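Local atomic coordinates of protein LST4 (Kluyveromyces lactis, PDB entry 4ZY8), a protein that is probably involved in amino acid uptake and in protein trafficking from the Golgi to the plasma membrane, and is seen here as its longin domain. Residues L107-L110 with T111-W114; S118-L121 with D122-E125. All blocks are in the same frame, centred on the assembly; numbering follows the deposited sequence.

Overall arrangement
Both contacts are local and lie in series on the helical layer of the longin domain, so neither nests in nor crosses the other. After strand 95-103 the chain enters the short helix 107-112; interaction 1 spans its last turn and carries the chain through C113 to W114, where helix 114-134 starts. Interaction 2 joins successive turns farther along that long helix; being local, neither contact closes a loop. Their centres are about 15 Å apart, yet they touch where W114 CH2 packs on L121 CD1 at 4.0 Å. Side chains of both also touch strands 68-74 and 79-87 of the antiparallel sheet, while interaction 2 reaches helix 150-166.

Interaction 1 (L107-L110 with T111-W114); sequences LPVL and TECW
Three backbone hydrogen bonds join L107-L110 to T111-W114 in successive i to i+4 steps. T111 N donates to L107 O, E112 N to P108 O and C113 N to V109 O, the last of them at 2.7 Å. C113 is the first residue to leave helical geometry and also takes the N-cap position of helix 114-134, so it is the junction between helix 107-112 and helix 114-134. L110 O lies 3.1 Å from W114 N, but at an angle too poor for a bond; the alpha-helical ladder stops there, and W114 N makes a weak i to i+3 bond to T111 O.

The polar side-chain contact belongs to T111. With chi1 at 53°, OG1 sits between its own N and carbonyl carbon and folds back over the preceding turn. It comes within 2.9 Å of L107 O and 3.1 Å of P108 O; its single proton can serve either one, and which is not settled. The E112 chain also folds back, its CG 3.2 Å from P108 O.

Apolar contacts follow the same i to i+4 spacing. L107 CD1 meets the methyl T111 CG2 at 3.8 Å, the two side chains crossing at a slant. L110 and W114 run side by side in the same direction, with L110 CD1 at 4.1 Å from W114 CZ3 on the benzene part of the indole, and L110 O at the indole edge, in its plane. On another side of the turn, V109 CG1 touches C113 SG at 4.1 Å.

Chemically, L110 and the W114 indole pack on the sheet (I71, V80, F82 and D69) and on I117 and L121 of helix 114-134, whereas the T111 hydroxyl is spent on carbonyls of its own turn.

Interaction 2 (S118-L121 with D122-E125); sequences SSFL and DQCE
F120 lies alongside Q123, both side chains pointing the same way, and its CD1 comes to 4.0 Å from Q123 OE1. The amide oxygen thus meets the edge of the ring near its plane, and the amide and ring planes are turned 72° apart. The contact is a van der Waals one at most.

D122 carries the polar side of the turn. Its CG stands anti to the carbonyl carbon (chi1 -64°), which folds the carboxylate back beside the preceding turn. A water bridges D122 to S118: it donates to D122 OD2 at 2.7 Å and is hydrogen-bonded to S118 OG at 2.7 Å. OD1 instead forms a salt bridge with R84 NH1, the same nitrogen that E125 OE1 engages, so two acidic groups share one guanidinium. Both D122 carboxylate oxygens also stand 3.3 Å from S118 O, acceptor against acceptor; R84 lies by both groups, its NH2 weakly hydrogen-bonded to S118 O, and its charge probably offsets their repulsion. With an alanine here the carboxylate is gone, which is likely to cost the water its OD2 acceptor and R84 one of these two acidic mates.

The backbone beneath is regular alpha-helix, with four i to i+4 bonds: D122 N to S118 O, Q123 N to S119 O, C124 N to F120 O and E125 N to L121 O. The last is the shortest at 2.8 Å and the straightest, with an N-H...O angle of 165°.

The turn lies in helix 114-134, which packs against the sheet and beside helix 150-166. L121 packs on D69 and R84 of strands 68-74 and 79-87 and on F159 of helix 150-166, E125 touches F86, and F120 and C124 face helix 150-166 through I163, L166 and T158.

Interaction 1 (L107-L110 with T111-W114)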
# COMPACT_ATOMS: atom_id res chain seq x y z
N LEU A 107 -3.84 -7.90 13.61
CA LEU A 107 -4.97 -6.96 13.52
C LEU A 107 -5.23 -6.17 14.81
O LEU A 107 -5.50 -4.97 14.73
CB LEU A 107 -6.26 -7.69 13.05
CG LEU A 107 -7.45 -6.75 12.78
CD1 LEU A 107 -7.17 -5.71 11.68
CD2 LEU A 107 -8.76 -7.51 12.47
N PRO A 108 -5.16 -6.82 16.00
CA PRO A 108 -5.36 -5.99 17.20
C PRO A 108 -4.33 -4.85 17.37
O PRO A 108 -4.69 -3.74 17.76
CB PRO A 108 -5.19 -7.00 18.35
CG PRO A 108 -5.47 -8.32 17.76
CD PRO A 108 -5.02 -8.25 16.33
N VAL A 109 -3.07 -5.12 17.08
CA VAL A 109 -2.02 -4.10 17.21
C VAL A 109 -2.13 -3.06 16.09
O VAL A 109 -2.00 -1.85 16.32
CB VAL A 109 -0.63 -4.75 17.18
CG1 VAL A 109 0.45 -3.69 17.32
CG2 VAL A 109 -0.50 -5.77 18.32
N LEU A 110 -2.39 -3.54 14.89
CA LEU A 110 -2.60 -2.68 13.75
C LEU A 110 -3.71 -1.68 14.04
O LEU A 110 -3.57 -0.51 13.73
CB LEU A 110 -2.92 -3.51 12.50
CG LEU A 110 -3.18 -2.71 11.24
CD1 LEU A 110 -1.92 -1.93 10.83
CD2 LEU A 110 -3.67 -3.60 10.10
N THR A 111 -4.79 -2.13 14.67
CA THR A 111 -5.90 -1.22 14.93
C THR A 111 -5.58 -0.35 16.15
O THR A 111 -5.88 0.85 16.15
CB THR A 111 -7.26 -1.99 15.10
OG1 THR A 111 -7.16 -3.01 16.08
CG2 THR A 111 -7.66 -2.64 13.79
N GLU A 112 -4.86 -0.89 17.14
CA GLU A 112 -4.45 -0.08 18.29
C GLU A 112 -3.48 1.04 17.91
O GLU A 112 -3.55 2.14 18.45
CB GLU A 112 -3.76 -0.96 19.35
CG GLU A 112 -4.71 -1.72 20.25
CD GLU A 112 -4.01 -2.83 21.01
OE1 GLU A 112 -2.78 -3.00 20.80
OE2 GLU A 112 -4.68 -3.54 21.79
N CYS A 113 -2.59 0.75 16.97
CA CYS A 113 -1.56 1.71 16.57
C CYS A 113 -1.94 2.50 15.33
O CYS A 113 -1.11 3.23 14.80
CB CYS A 113 -0.22 0.98 16.30
SG CYS A 113 0.64 0.36 17.79
N TRP A 114 -3.18 2.35 14.85
CA TRP A 114 -3.56 2.93 13.55
C TRP A 114 -3.23 4.42 13.38
O TRP A 114 -2.82 4.83 12.30
CB TRP A 114 -5.05 2.73 13.25
CG TRP A 114 -5.34 3.21 11.86
CD1 TRP A 114 -6.02 4.33 11.50
CD2 TRP A 114 -4.88 2.61 10.65
NE1 TRP A 114 -6.04 4.46 10.13
CE2 TRP A 114 -5.35 3.41 9.58
CE3 TRP A 114 -4.13 1.46 10.35
CZ2 TRP A 114 -5.09 3.10 8.25
CZ3 TRP A 114 -3.88 1.16 9.02
CH2 TRP A 114 -4.36 1.98 7.99

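Interaction 2 (S118-L121 with D122-E125)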
# COMPACT_ATOMS: atom_id res chain seq x y z
N SER A 118 -1.26 5.30 10.03
CA SER A 118 -1.90 6.23 9.10
C SER A 118 -1.04 7.45 8.83
O SER A 118 -0.91 7.91 7.69
CB SER A 118 -3.26 6.67 9.64
OG SER A 118 -3.81 7.64 8.78
N SER A 119 -0.43 7.97 9.88
CA SER A 119 0.49 9.09 9.69
C SER A 119 1.76 8.69 8.88
O SER A 119 2.26 9.47 8.06
CB SER A 119 0.86 9.67 11.06
OG SER A 119 1.81 10.70 10.92
N PHE A 120 2.30 7.49 9.09
CA PHE A 120 3.44 7.04 8.29
C PHE A 120 3.03 6.79 6.82
O PHE A 120 3.80 7.01 5.90
CB PHE A 120 4.04 5.76 8.87
CG PHE A 120 4.74 5.96 10.20
CD1 PHE A 120 5.54 7.06 10.41
CD2 PHE A 120 4.60 5.03 11.22
CE1 PHE A 120 6.20 7.24 11.63
CE2 PHE A 120 5.26 5.21 12.45
CZ PHE A 120 6.05 6.31 12.64
N LEU A 121 1.80 6.31 6.62
CA LEU A 121 1.28 6.12 5.27
C LEU A 121 1.14 7.46 4.57
O LEU A 121 1.43 7.55 3.37
CB LEU A 121 -0.06 5.37 5.31
CG LEU A 121 0.09 3.88 5.62
CD1 LEU A 121 -1.23 3.19 5.85
CD2 LEU A 121 0.89 3.15 4.50
N ASP A 122 0.76 8.50 5.30
CA ASP A 122 0.70 9.85 4.76
C ASP A 122 2.05 10.26 4.19
O ASP A 122 2.09 10.78 3.13
CB ASP A 122 0.31 10.92 5.76
CG ASP A 122 -1.09 10.76 6.31
OD1 ASP A 122 -1.99 10.28 5.63
OD2 ASP A 122 -1.27 11.17 7.46
N GLN A 123 3.12 10.03 4.94
CA GLN A 123 4.46 10.38 4.45
C GLN A 123 4.76 9.57 3.17
O GLN A 123 5.25 10.12 2.19
CB GLN A 123 5.55 10.07 5.50
CG GLN A 123 5.28 10.60 6.91
CD GLN A 123 6.47 10.32 7.85
OE1 GLN A 123 7.25 9.39 7.63
NE2 GLN A 123 6.54 11.05 8.94
N CYS A 124 4.42 8.28 3.17
CA CYS A 124 4.63 7.43 1.97
C CYS A 124 3.87 7.97 0.75
O CYS A 124 4.42 8.03 -0.36
CB CYS A 124 4.19 6.00 2.24
SG CYS A 124 5.23 5.16 3.49
N GLU A 125 2.62 8.37 0.98
CA GLU A 125 1.81 8.99 -0.06
C GLU A 125 2.46 10.29 -0.56
O GLU A 125 2.58 10.47 -1.76
CB GLU A 125 0.37 9.25 0.44
CG GLU A 125 -0.50 10.04 -0.52
CD GLU A 125 -1.91 10.32 0.05
OE1 GLU A 125 -2.42 9.49 0.83
OE2 GLU A 125 -2.48 11.38 -0.29
O HOH W 1 -3.12 10.25 9.18